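Local atomic coordinates of major capsid protein (Human herpesvirus 1, PDB entry 1NO7), a protein that forms the main building block of the herpes simplex virus capsid shell, this fragment being its large protease-resistant upper domain. Residues G46-M51 with Y504-P509; F55-G60 with N525-L530; V306-H311 with T456-S461. All blocks are in the same frame, centred on the assembly; numbering follows the deposited sequence.

Interaction 1: residues G46-M51 with Y504-P509; sequences GPAADM and YFYPLP
The methyl of Ala49 is a bump set over one face of the Tyr506 ring, offset from the centre toward the rim. The backbones are still well apart at this point, with Ala49 CA 6.4 Å from Tyr506 CA, so the aromatic ring fills the gap between helix and strand. With chi1 at 54°, CG of Tyr506 lies between its own backbone N and carbonyl carbon, and the ring is carried forward to the first helical turn. Its hydroxyl end continues past Ala49 to the neighbouring methyl, where Tyr506 OH lies 3.6 Å from Ala48 CB.

Leu508 supplies the second bump. One branch, CD1, enters the hollow between the Ala48 carbonyl and the Met51 side chain: Leu508 CD1 is 3.3 Å from Ala48 O and 3.6 Å from Met51 CB, with Met51 SD a little farther at 4.1 Å. No hydrogen bond crosses the contact, which buries 233 Å² and is mostly van der Waals.

The helical turn is the start of helix 48-56, with Met51 N bonded to Pro47 O at 2.9 Å. Farther along that helix, Gln52 touches both Leu508 and Pro509. Strand 505-507 is an outermost strand of a three-stranded antiparallel sheet, bonded to strand 376-380, and helix 48-56 packs against this edge through Tyr506 on the strand and Leu508 just after it.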
ATOM      1  N   GLY A  46      -2.462  12.724  15.525  1.00100.29           N
ATOM      2  CA  GLY A  46      -1.015  12.893  15.616  1.00100.29           C
ATOM      3  C   GLY A  46      -0.096  11.709  15.325  1.00100.29           C
ATOM      4  O   GLY A  46      -0.155  11.133  14.234  1.00100.29           O
ATOM      5  N   PRO A  47       0.780  11.336  16.286  1.00 72.95           N
ATOM      6  CA  PRO A  47       1.754  10.238  16.233  1.00 72.95           C
ATOM      7  C   PRO A  47       1.306   8.984  15.488  1.00 72.95           C
ATOM      8  O   PRO A  47       0.748   8.059  16.083  1.00 72.95           O
ATOM      9  CB  PRO A  47       2.031   9.967  17.705  1.00 63.83           C
ATOM     10  CG  PRO A  47       2.055  11.335  18.257  1.00 63.83           C
ATOM     11  CD  PRO A  47       0.834  11.986  17.610  1.00 63.83           C
ATOM     12  N   ALA A  48       1.572   8.960  14.185  1.00 52.84           N
ATOM     13  CA  ALA A  48       1.204   7.834  13.339  1.00 52.84           C
ATOM     14  C   ALA A  48       1.520   6.507  14.013  1.00 52.84           C
ATOM     15  O   ALA A  48       0.680   5.614  14.090  1.00 52.84           O
ATOM     16  CB  ALA A  48       1.939   7.927  12.011  1.00 31.29           C
ATOM     17  N   ALA A  49       2.742   6.385  14.507  1.00 47.63           N
ATOM     18  CA  ALA A  49       3.165   5.157  15.162  1.00 47.63           C
ATOM     19  C   ALA A  49       2.440   4.881  16.489  1.00 47.63           C
ATOM     20  O   ALA A  49       2.736   3.893  17.174  1.00 47.63           O
ATOM     21  CB  ALA A  49       4.679   5.190  15.377  1.00 20.70           C
ATOM     22  N   ASP A  50       1.504   5.752  16.857  1.00 70.83           N
ATOM     23  CA  ASP A  50       0.744   5.563  18.090  1.00 70.83           C
ATOM     24  C   ASP A  50      -0.712   5.297  17.756  1.00 70.83           C
ATOM     25  O   ASP A  50      -1.385   4.504  18.415  1.00 70.83           O
ATOM     26  CB  ASP A  50       0.829   6.800  18.975  1.00108.97           C
ATOM     27  CG  ASP A  50       1.732   6.594  20.162  1.00108.97           C
ATOM     28  OD1 ASP A  50       1.622   5.516  20.798  1.00108.97           O
ATOM     29  OD2 ASP A  50       2.533   7.507  20.459  1.00108.97           O
ATOM     30  N   MET A  51      -1.177   5.996  16.726  1.00 80.80           N
ATOM     31  CA  MET A  51      -2.535   5.902  16.208  1.00 80.80           C
ATOM     32  C   MET A  51      -3.215   4.565  16.507  1.00 80.80           C
ATOM     33  O   MET A  51      -4.111   4.476  17.343  1.00 80.80           O
ATOM     34  CB  MET A  51      -2.473   6.126  14.707  1.00 47.70           C
ATOM     35  CG  MET A  51      -3.783   6.392  14.042  1.00 47.70           C
ATOM     36  SD  MET A  51      -3.390   7.155  12.468  1.00 47.70           S
ATOM     37  CE  MET A  51      -2.895   8.854  13.045  1.00 47.70           C
ATOM     38  N   TYR A 504      11.565  -1.977  13.987  1.00 52.50           N
ATOM     39  CA  TYR A 504      11.674  -0.916  12.976  1.00 52.50           C
ATOM     40  C   TYR A 504      10.335  -0.457  12.393  1.00 52.50           C
ATOM     41  O   TYR A 504      10.120   0.745  12.127  1.00 52.50           O
ATOM     42  CB  TYR A 504      12.549  -1.375  11.804  1.00 62.35           C
ATOM     43  CG  TYR A 504      13.918  -1.885  12.186  1.00 62.35           C
ATOM     44  CD1 TYR A 504      14.083  -3.160  12.725  1.00 62.35           C
ATOM     45  CD2 TYR A 504      15.050  -1.096  12.004  1.00 62.35           C
ATOM     46  CE1 TYR A 504      15.339  -3.640  13.074  1.00 62.35           C
ATOM     47  CE2 TYR A 504      16.311  -1.565  12.353  1.00 62.35           C
ATOM     48  CZ  TYR A 504      16.449  -2.842  12.889  1.00 62.35           C
ATOM     49  OH  TYR A 504      17.690  -3.323  13.256  1.00 62.35           O
ATOM     50  N   PHE A 505       9.447  -1.426  12.185  1.00 64.25           N
ATOM     51  CA  PHE A 505       8.140  -1.166  11.597  1.00 64.25           C
ATOM     52  C   PHE A 505       6.965  -1.401  12.528  1.00 64.25           C
ATOM     53  O   PHE A 505       6.963  -2.350  13.310  1.00 64.25           O
ATOM     54  CB  PHE A 505       7.964  -2.056  10.392  1.00 31.00           C
ATOM     55  CG  PHE A 505       9.106  -1.995   9.428  1.00 31.00           C
ATOM     56  CD1 PHE A 505       9.877  -3.129   9.181  1.00 31.00           C
ATOM     57  CD2 PHE A 505       9.362  -0.827   8.708  1.00 31.00           C
ATOM     58  CE1 PHE A 505      10.889  -3.122   8.222  1.00 31.00           C
ATOM     59  CE2 PHE A 505      10.375  -0.794   7.739  1.00 31.00           C
ATOM     60  CZ  PHE A 505      11.146  -1.952   7.490  1.00 31.00           C
ATOM     61  N   TYR A 506       5.953  -0.547  12.428  1.00 37.10           N
ATOM     62  CA  TYR A 506       4.767  -0.701  13.265  1.00 37.10           C
ATOM     63  C   TYR A 506       3.493  -0.839  12.418  1.00 37.10           C
ATOM     64  O   TYR A 506       3.242  -0.021  11.519  1.00 37.10           O
ATOM     65  CB  TYR A 506       4.645   0.483  14.213  1.00 36.93           C
ATOM     66  CG  TYR A 506       4.656   1.821  13.520  1.00 36.93           C
ATOM     67  CD1 TYR A 506       3.496   2.370  12.997  1.00 36.93           C
ATOM     68  CD2 TYR A 506       5.823   2.560  13.433  1.00 36.93           C
ATOM     69  CE1 TYR A 506       3.494   3.639  12.411  1.00 36.93           C
ATOM     70  CE2 TYR A 506       5.842   3.832  12.849  1.00 36.93           C
ATOM     71  CZ  TYR A 506       4.676   4.371  12.346  1.00 36.93           C
ATOM     72  OH  TYR A 506       4.688   5.662  11.837  1.00 36.93           O
ATOM     73  N   PRO A 507       2.686  -1.896  12.684  1.00 45.92           N
ATOM     74  CA  PRO A 507       1.428  -2.197  11.986  1.00 45.92           C
ATOM     75  C   PRO A 507       0.467  -1.029  12.080  1.00 45.92           C
ATOM     76  O   PRO A 507       0.304  -0.440  13.157  1.00 45.92           O
ATOM     77  CB  PRO A 507       0.891  -3.412  12.743  1.00 40.40           C
ATOM     78  CG  PRO A 507       2.126  -4.118  13.167  1.00 40.40           C
ATOM     79  CD  PRO A 507       2.993  -2.961  13.659  1.00 40.40           C
ATOM     80  N   LEU A 508      -0.166  -0.701  10.959  1.00 25.45           N
ATOM     81  CA  LEU A 508      -1.129   0.395  10.925  1.00 25.45           C
ATOM     82  C   LEU A 508      -1.899   0.298   9.609  1.00 25.45           C
ATOM     83  O   LEU A 508      -1.572   1.015   8.648  1.00 25.45           O
ATOM     84  CB  LEU A 508      -0.398   1.732  10.998  1.00 24.58           C
ATOM     85  CG  LEU A 508      -1.301   2.961  10.992  1.00 24.58           C
ATOM     86  CD1 LEU A 508      -1.318   3.577  12.403  1.00 24.58           C
ATOM     87  CD2 LEU A 508      -0.790   3.988   9.965  1.00 24.58           C
ATOM     88  N   PRO A 509      -2.934  -0.587   9.548  1.00 36.21           N
ATOM     89  CA  PRO A 509      -3.755  -0.794   8.345  1.00 36.21           C
ATOM     90  C   PRO A 509      -4.536   0.445   7.918  1.00 36.21           C
ATOM     91  O   PRO A 509      -5.255   1.044   8.729  1.00 36.21           O
ATOM     92  CB  PRO A 509      -4.693  -1.936   8.750  1.00 35.31           C
ATOM     93  CG  PRO A 509      -3.984  -2.609   9.884  1.00 35.31           C
ATOM     94  CD  PRO A 509      -3.440  -1.432  10.645  1.00 35.31           C
TER

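Interaction 2: residues F55-G60 with N525-L530; sequences FLNAWG and NFPPAL
Leu56 carries this contact, reaching Phe526, Pro527 and Leu530. Its chi1 of -47° places CG beside the backbone N and opposite the carbonyl carbon, and the extended second torsion sends CD1 out toward the 525-530 loop. There CD1 meets the edge of the Phe526 ring, near the ring plane, so the contact is methyl to ring edge and not methyl over face; Leu56 CD1 lies 3.3 Å from Phe526 CD1. The CB of Phe526 points away from the helix, and the chi1 of -173°, with CG opposite the backbone N, brings the ring back so that its edge reaches Leu56.

Pro527 lies along the same leucine. Pro527 CD is 3.8 Å from Leu56 CD1, and Pro527 CG is 4.0 Å from Leu56 CB, so one side of the pyrrolidine follows the leucine from root to tip.

Leu530 divides its two methyls between partners. Leu530 CD1 is 4.0 Å from Leu56 CB, whereas Leu530 CD2 approaches the backbone of the next helix, 3.5 Å from Gly60 O. No hydrogen bond joins the segments.

The other branch of Leu56, CD2, sits above one face of the Phe55 ring, whose edge is met in plane by Trp59 CG. Phe55 O takes bonds from both Ala58 N and Trp59 N as the chain turns, and Trp59 is the N-cap residue of helix 60-64. The contact thus belongs to the short turn between helix 48-56 and helix 60-64, its apolar side packed by a proline-containing loop that leads into helix 531-534.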
ATOM      1  N   PHE A  55      -6.316   3.608  19.291  1.00 50.21           N
ATOM      2  CA  PHE A  55      -7.525   2.968  18.757  1.00 50.21           C
ATOM      3  C   PHE A  55      -7.994   1.793  19.627  1.00 50.21           C
ATOM      4  O   PHE A  55      -9.037   1.881  20.280  1.00 50.21           O
ATOM      5  CB  PHE A  55      -7.233   2.518  17.310  1.00 71.78           C
ATOM      6  CG  PHE A  55      -8.313   1.667  16.663  1.00 71.78           C
ATOM      7  CD1 PHE A  55      -9.627   1.684  17.110  1.00 71.78           C
ATOM      8  CD2 PHE A  55      -8.002   0.883  15.550  1.00 71.78           C
ATOM      9  CE1 PHE A  55     -10.613   0.933  16.455  1.00 71.78           C
ATOM     10  CE2 PHE A  55      -8.976   0.134  14.893  1.00 71.78           C
ATOM     11  CZ  PHE A  55     -10.281   0.159  15.345  1.00 71.78           C
ATOM     12  N   LEU A  56      -7.225   0.707  19.656  1.00 51.93           N
ATOM     13  CA  LEU A  56      -7.603  -0.466  20.449  1.00 51.93           C
ATOM     14  C   LEU A  56      -7.763  -0.204  21.948  1.00 51.93           C
ATOM     15  O   LEU A  56      -8.002  -1.137  22.722  1.00 51.93           O
ATOM     16  CB  LEU A  56      -6.580  -1.593  20.267  1.00 41.19           C
ATOM     17  CG  LEU A  56      -6.169  -1.911  18.831  1.00 41.19           C
ATOM     18  CD1 LEU A  56      -5.352  -3.194  18.808  1.00 41.19           C
ATOM     19  CD2 LEU A  56      -7.421  -2.044  17.969  1.00 41.19           C
ATOM     20  N   ASN A  57      -7.626   1.046  22.375  1.00 85.53           N
ATOM     21  CA  ASN A  57      -7.763   1.335  23.792  1.00 85.53           C
ATOM     22  C   ASN A  57      -9.010   2.138  24.089  1.00 85.53           C
ATOM     23  O   ASN A  57      -9.300   2.440  25.244  1.00 85.53           O
ATOM     24  CB  ASN A  57      -6.524   2.067  24.315  1.00 90.01           C
ATOM     25  CG  ASN A  57      -5.269   1.207  24.249  1.00 90.01           C
ATOM     26  OD1 ASN A  57      -5.289   0.026  24.613  1.00 90.01           O
ATOM     27  ND2 ASN A  57      -4.173   1.796  23.790  1.00 90.01           N
ATOM     28  N   ALA A  58      -9.755   2.471  23.045  1.00 82.58           N
ATOM     29  CA  ALA A  58     -10.980   3.239  23.206  1.00 82.58           C
ATOM     30  C   ALA A  58     -12.151   2.468  22.607  1.00 82.58           C
ATOM     31  O   ALA A  58     -13.313   2.703  22.950  1.00 82.58           O
ATOM     32  CB  ALA A  58     -10.831   4.597  22.524  1.00 38.55           C
ATOM     33  N   TRP A  59     -11.831   1.542  21.711  1.00 69.24           N
ATOM     34  CA  TRP A  59     -12.841   0.733  21.051  1.00 69.24           C
ATOM     35  C   TRP A  59     -12.692  -0.721  21.445  1.00 69.24           C
ATOM     36  O   TRP A  59     -13.227  -1.603  20.782  1.00 69.24           O
ATOM     37  CB  TRP A  59     -12.711   0.852  19.532  1.00 47.97           C
ATOM     38  CG  TRP A  59     -12.925   2.244  19.008  1.00 47.97           C
ATOM     39  CD1 TRP A  59     -12.156   3.347  19.255  1.00 47.97           C
ATOM     40  CD2 TRP A  59     -13.971   2.676  18.132  1.00 47.97           C
ATOM     41  NE1 TRP A  59     -12.656   4.442  18.582  1.00 47.97           N
ATOM     42  CE2 TRP A  59     -13.769   4.058  17.887  1.00 47.97           C
ATOM     43  CE3 TRP A  59     -15.063   2.030  17.531  1.00 47.97           C
ATOM     44  CZ2 TRP A  59     -14.617   4.806  17.065  1.00 47.97           C
ATOM     45  CZ3 TRP A  59     -15.909   2.774  16.711  1.00 47.97           C
ATOM     46  CH2 TRP A  59     -15.679   4.152  16.487  1.00 47.97           C
ATOM     47  N   GLY A  60     -11.954  -0.973  22.519  1.00 74.38           N
ATOM     48  CA  GLY A  60     -11.774  -2.345  22.951  1.00 74.38           C
ATOM     49  C   GLY A  60     -13.109  -2.927  23.369  1.00 74.38           C
ATOM     50  O   GLY A  60     -13.420  -4.095  23.113  1.00 74.38           O
ATOM     51  N   ASN A 525       1.794  -4.078  21.722  1.00 84.98           N
ATOM     52  CA  ASN A 525       0.763  -3.872  22.746  1.00 84.98           C
ATOM     53  C   ASN A 525      -0.652  -4.233  22.280  1.00 84.98           C
ATOM     54  O   ASN A 525      -1.549  -3.388  22.303  1.00 84.98           O
ATOM     55  CB  ASN A 525       0.756  -2.410  23.202  1.00166.21           C
ATOM     56  CG  ASN A 525       2.115  -1.932  23.651  1.00166.21           C
ATOM     57  OD1 ASN A 525       2.742  -2.537  24.518  1.00166.21           O
ATOM     58  ND2 ASN A 525       2.576  -0.830  23.067  1.00166.21           N
ATOM     59  N   PHE A 526      -0.863  -5.481  21.879  1.00 70.83           N
ATOM     60  CA  PHE A 526      -2.180  -5.886  21.406  1.00 70.83           C
ATOM     61  C   PHE A 526      -3.042  -6.514  22.502  1.00 70.83           C
ATOM     62  O   PHE A 526      -2.720  -7.587  23.019  1.00 70.83           O
ATOM     63  CB  PHE A 526      -2.042  -6.866  20.239  1.00 59.06           C
ATOM     64  CG  PHE A 526      -3.351  -7.215  19.587  1.00 59.06           C
ATOM     65  CD1 PHE A 526      -4.103  -6.233  18.939  1.00 59.06           C
ATOM     66  CD2 PHE A 526      -3.854  -8.514  19.653  1.00 59.06           C
ATOM     67  CE1 PHE A 526      -5.340  -6.532  18.364  1.00 59.06           C
ATOM     68  CE2 PHE A 526      -5.095  -8.829  19.082  1.00 59.06           C
ATOM     69  CZ  PHE A 526      -5.843  -7.826  18.433  1.00 59.06           C
ATOM     70  N   PRO A 527      -4.162  -5.850  22.861  1.00 75.53           N
ATOM     71  CA  PRO A 527      -5.076  -6.345  23.901  1.00 75.53           C
ATOM     72  C   PRO A 527      -5.426  -7.800  23.643  1.00 75.53           C
ATOM     73  O   PRO A 527      -6.141  -8.113  22.698  1.00 75.53           O
ATOM     74  CB  PRO A 527      -6.293  -5.432  23.766  1.00 37.25           C
ATOM     75  CG  PRO A 527      -5.686  -4.122  23.293  1.00 37.25           C
ATOM     76  CD  PRO A 527      -4.679  -4.611  22.248  1.00 37.25           C
ATOM     77  N   PRO A 528      -4.929  -8.707  24.487  1.00 87.87           N
ATOM     78  CA  PRO A 528      -5.180 -10.143  24.356  1.00 87.87           C
ATOM     79  C   PRO A 528      -6.673 -10.482  24.304  1.00 87.87           C
ATOM     80  O   PRO A 528      -7.061 -11.578  23.883  1.00 87.87           O
ATOM     81  CB  PRO A 528      -4.490 -10.715  25.582  1.00 68.26           C
ATOM     82  CG  PRO A 528      -4.712  -9.626  26.598  1.00 68.26           C
ATOM     83  CD  PRO A 528      -4.356  -8.397  25.807  1.00 68.26           C
ATOM     84  N   ALA A 529      -7.501  -9.537  24.737  1.00 49.90           N
ATOM     85  CA  ALA A 529      -8.948  -9.724  24.723  1.00 49.90           C
ATOM     86  C   ALA A 529      -9.433  -9.796  23.272  1.00 49.90           C
ATOM     87  O   ALA A 529     -10.079 -10.767  22.865  1.00 49.90           O
ATOM     88  CB  ALA A 529      -9.630  -8.568  25.445  1.00 88.59           C
ATOM     89  N   LEU A 530      -9.098  -8.763  22.503  1.00 54.76           N
ATOM     90  CA  LEU A 530      -9.481  -8.660  21.098  1.00 54.76           C
ATOM     91  C   LEU A 530      -8.873  -9.730  20.174  1.00 54.76           C
ATOM     92  O   LEU A 530      -9.283  -9.854  19.015  1.00 54.76           O
ATOM     93  CB  LEU A 530      -9.105  -7.272  20.574  1.00 39.46           C
ATOM     94  CG  LEU A 530      -9.652  -6.085  21.375  1.00 39.46           C
ATOM     95  CD1 LEU A 530      -8.987  -4.781  20.915  1.00 39.46           C
ATOM     96  CD2 LEU A 530     -11.165  -6.009  21.203  1.00 39.46           C
TER

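Interaction 3: residues V306-H311 with T456-S461; sequences VSAGGH and TALLCS
Ser307 pairs with Leu459 and Ala308 with Leu458 in a short antiparallel beta ladder, the first a hydrogen-bonded pair and the second a non-hydrogen-bonded one. The end-to-end directions of 306-309 and 456-460 are 152° apart, as expected of a twisted antiparallel pair. Strand 307-308 is an outermost strand of a three-stranded antiparallel sheet, and it ends in a type I' turn from Ala308 to His311.

Side chains of Ala308 and Leu458 share one face. Leu458 leans across toward its neighbour, and its CD1 branch lies 3.8 Å from Ala308 CB. Val306 approaches the same leucine from the other end, with Val306 CG1 4.2 Å from Leu458 CG. Its second methyl meets the root of the next residue but one, Val306 CG2 lying 3.9 Å from Cys460 CB. Leu292 and Arg295 of helix 290-296, together with Leu333 of strand 332-334, pack against this group. Ser307 and Leu459 point to the opposite face, where both touch Pro44.

Backbone bonds fix the register. Ser307 N gives to Leu459 O at 2.8 Å, and Leu459 N returns to Ser307 O at 3.2 Å. At the turn, Thr456 holds CG2 anti to its own backbone N and beside the carbonyl carbon, which presents this methyl to Gly309 N at 3.7 Å. That same amide closes the ladder: Gly309 N bonds to Ala457 O at 2.9 Å, almost in line with the carbonyl, at a C=O...N angle of 167°.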
ATOM      1  N   VAL A 306      -8.193  16.708   2.662  1.00 59.58           N
ATOM      2  CA  VAL A 306      -7.109  15.815   3.051  1.00 59.58           C
ATOM      3  C   VAL A 306      -6.564  16.279   4.392  1.00 59.58           C
ATOM      4  O   VAL A 306      -6.291  17.466   4.575  1.00 59.58           O
ATOM      5  CB  VAL A 306      -5.961  15.837   2.027  1.00 67.91           C
ATOM      6  CG1 VAL A 306      -4.945  14.765   2.378  1.00 67.91           C
ATOM      7  CG2 VAL A 306      -6.503  15.630   0.620  1.00 67.91           C
ATOM      8  N   SER A 307      -6.426  15.344   5.328  1.00 51.47           N
ATOM      9  CA  SER A 307      -5.893  15.659   6.651  1.00 51.47           C
ATOM     10  C   SER A 307      -4.601  14.887   6.904  1.00 51.47           C
ATOM     11  O   SER A 307      -4.616  13.659   7.063  1.00 51.47           O
ATOM     12  CB  SER A 307      -6.901  15.312   7.740  1.00 46.72           C
ATOM     13  OG  SER A 307      -6.345  15.576   9.016  1.00 46.72           O
ATOM     14  N   ALA A 308      -3.485  15.611   6.941  1.00 45.58           N
ATOM     15  CA  ALA A 308      -2.180  14.998   7.161  1.00 45.58           C
ATOM     16  C   ALA A 308      -1.880  14.874   8.655  1.00 45.58           C
ATOM     17  O   ALA A 308      -1.564  15.856   9.332  1.00 45.58           O
ATOM     18  CB  ALA A 308      -1.100  15.822   6.460  1.00 38.08           C
ATOM     19  N   GLY A 309      -2.007  13.657   9.168  1.00 46.24           N
ATOM     20  CA  GLY A 309      -1.763  13.421  10.575  1.00 46.24           C
ATOM     21  C   GLY A 309      -2.575  14.357  11.452  1.00 46.24           C
ATOM     22  O   GLY A 309      -2.427  14.354  12.676  1.00 46.24           O
ATOM     23  N   GLY A 310      -3.435  15.164  10.836  1.00 63.91           N
ATOM     24  CA  GLY A 310      -4.249  16.086  11.606  1.00 63.91           C
ATOM     25  C   GLY A 310      -3.927  17.535  11.312  1.00 63.91           C
ATOM     26  O   GLY A 310      -4.333  18.427  12.056  1.00 63.91           O
ATOM     27  N   HIS A 311      -3.198  17.775  10.226  1.00 55.97           N
ATOM     28  CA  HIS A 311      -2.827  19.135   9.839  1.00 55.97           C
ATOM     29  C   HIS A 311      -2.952  19.312   8.337  1.00 55.97           C
ATOM     30  O   HIS A 311      -2.872  18.342   7.583  1.00 55.97           O
ATOM     31  CB  HIS A 311      -1.373  19.438  10.220  1.00 87.66           C
ATOM     32  CG  HIS A 311      -1.060  19.216  11.664  1.00 87.66           C
ATOM     33  ND1 HIS A 311      -1.495  20.061  12.663  1.00 87.66           N
ATOM     34  CD2 HIS A 311      -0.355  18.236  12.279  1.00 87.66           C
ATOM     35  CE1 HIS A 311      -1.070  19.612  13.831  1.00 87.66           C
ATOM     36  NE2 HIS A 311      -0.377  18.506  13.626  1.00 87.66           N
ATOM     37  N   THR A 456       3.607   9.488   7.666  1.00 67.78           N
ATOM     38  CA  THR A 456       2.364  10.160   8.046  1.00 67.78           C
ATOM     39  C   THR A 456       1.058   9.480   7.657  1.00 67.78           C
ATOM     40  O   THR A 456       0.926   8.963   6.540  1.00 67.78           O
ATOM     41  CB  THR A 456       2.317  11.569   7.467  1.00 69.16           C
ATOM     42  OG1 THR A 456       3.625  12.148   7.510  1.00 69.16           O
ATOM     43  CG2 THR A 456       1.358  12.429   8.273  1.00 69.16           C
ATOM     44  N   ALA A 457       0.090   9.508   8.580  1.00 61.33           N
ATOM     45  CA  ALA A 457      -1.245   8.921   8.368  1.00 61.33           C
ATOM     46  C   ALA A 457      -2.093   9.920   7.576  1.00 61.33           C
ATOM     47  O   ALA A 457      -2.249  11.080   7.974  1.00 61.33           O
ATOM     48  CB  ALA A 457      -1.913   8.618   9.712  1.00 65.42           C
ATOM     49  N   LEU A 458      -2.646   9.471   6.459  1.00 52.26           N
ATOM     50  CA  LEU A 458      -3.436  10.353   5.610  1.00 52.26           C
ATOM     51  C   LEU A 458      -4.918   9.979   5.499  1.00 52.26           C
ATOM     52  O   LEU A 458      -5.263   8.849   5.121  1.00 52.26           O
ATOM     53  CB  LEU A 458      -2.803  10.389   4.213  1.00 38.82           C
ATOM     54  CG  LEU A 458      -2.284  11.738   3.716  1.00 38.82           C
ATOM     55  CD1 LEU A 458      -1.459  12.401   4.807  1.00 38.82           C
ATOM     56  CD2 LEU A 458      -1.469  11.534   2.436  1.00 38.82           C
ATOM     57  N   LEU A 459      -5.789  10.931   5.829  1.00 51.99           N
ATOM     58  CA  LEU A 459      -7.237  10.724   5.728  1.00 51.99           C
ATOM     59  C   LEU A 459      -7.792  11.751   4.748  1.00 51.99           C
ATOM     60  O   LEU A 459      -7.857  12.943   5.059  1.00 51.99           O
ATOM     61  CB  LEU A 459      -7.928  10.910   7.084  1.00 21.97           C
ATOM     62  CG  LEU A 459      -9.462  10.815   6.987  1.00 21.97           C
ATOM     63  CD1 LEU A 459      -9.845   9.376   6.596  1.00 21.97           C
ATOM     64  CD2 LEU A 459     -10.121  11.197   8.324  1.00 21.97           C
ATOM     65  N   CYS A 460      -8.177  11.300   3.561  1.00 54.14           N
ATOM     66  CA  CYS A 460      -8.723  12.218   2.566  1.00 54.14           C
ATOM     67  C   CYS A 460     -10.217  11.937   2.336  1.00 54.14           C
ATOM     68  O   CYS A 460     -10.750  10.953   2.863  1.00 54.14           O
ATOM     69  CB  CYS A 460      -7.924  12.099   1.264  1.00100.93           C
ATOM     70  SG  CYS A 460      -7.482  10.394   0.838  1.00100.93           S
ATOM     71  N   SER A 461     -10.898  12.795   1.573  1.00 46.53           N
ATOM     72  CA  SER A 461     -12.328  12.592   1.326  1.00 46.53           C
ATOM     73  C   SER A 461     -12.965  13.539   0.321  1.00 46.53           C
ATOM     74  O   SER A 461     -12.347  14.505  -0.120  1.00 46.53           O
ATOM     75  CB  SER A 461     -13.098  12.721   2.629  1.00 41.23           C
ATOM     76  OG  SER A 461     -13.019  14.045   3.131  1.00 41.23           O
TER

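How the interactions relate
Interactions 1 and 2 both use helix 48-56, the first at its start and the second at its end, with centres 15 Å apart. Their partners also follow one another, 504-509 before 525-530, so the two contacts cross along the chain and each joins sequence more than 450 residues apart. Interaction 3 is nested inside both loops. Its centre is 14 Å from that of interaction 1, which it touches: Met51 SD is 3.5 Å from Ala457 CB. Interaction 2 stays clear of it, nearest atoms about 11 Å apart. Helix 48-56 therefore links two separate three-stranded sheets and a distant loop, tying early and late sequence into one upper domain.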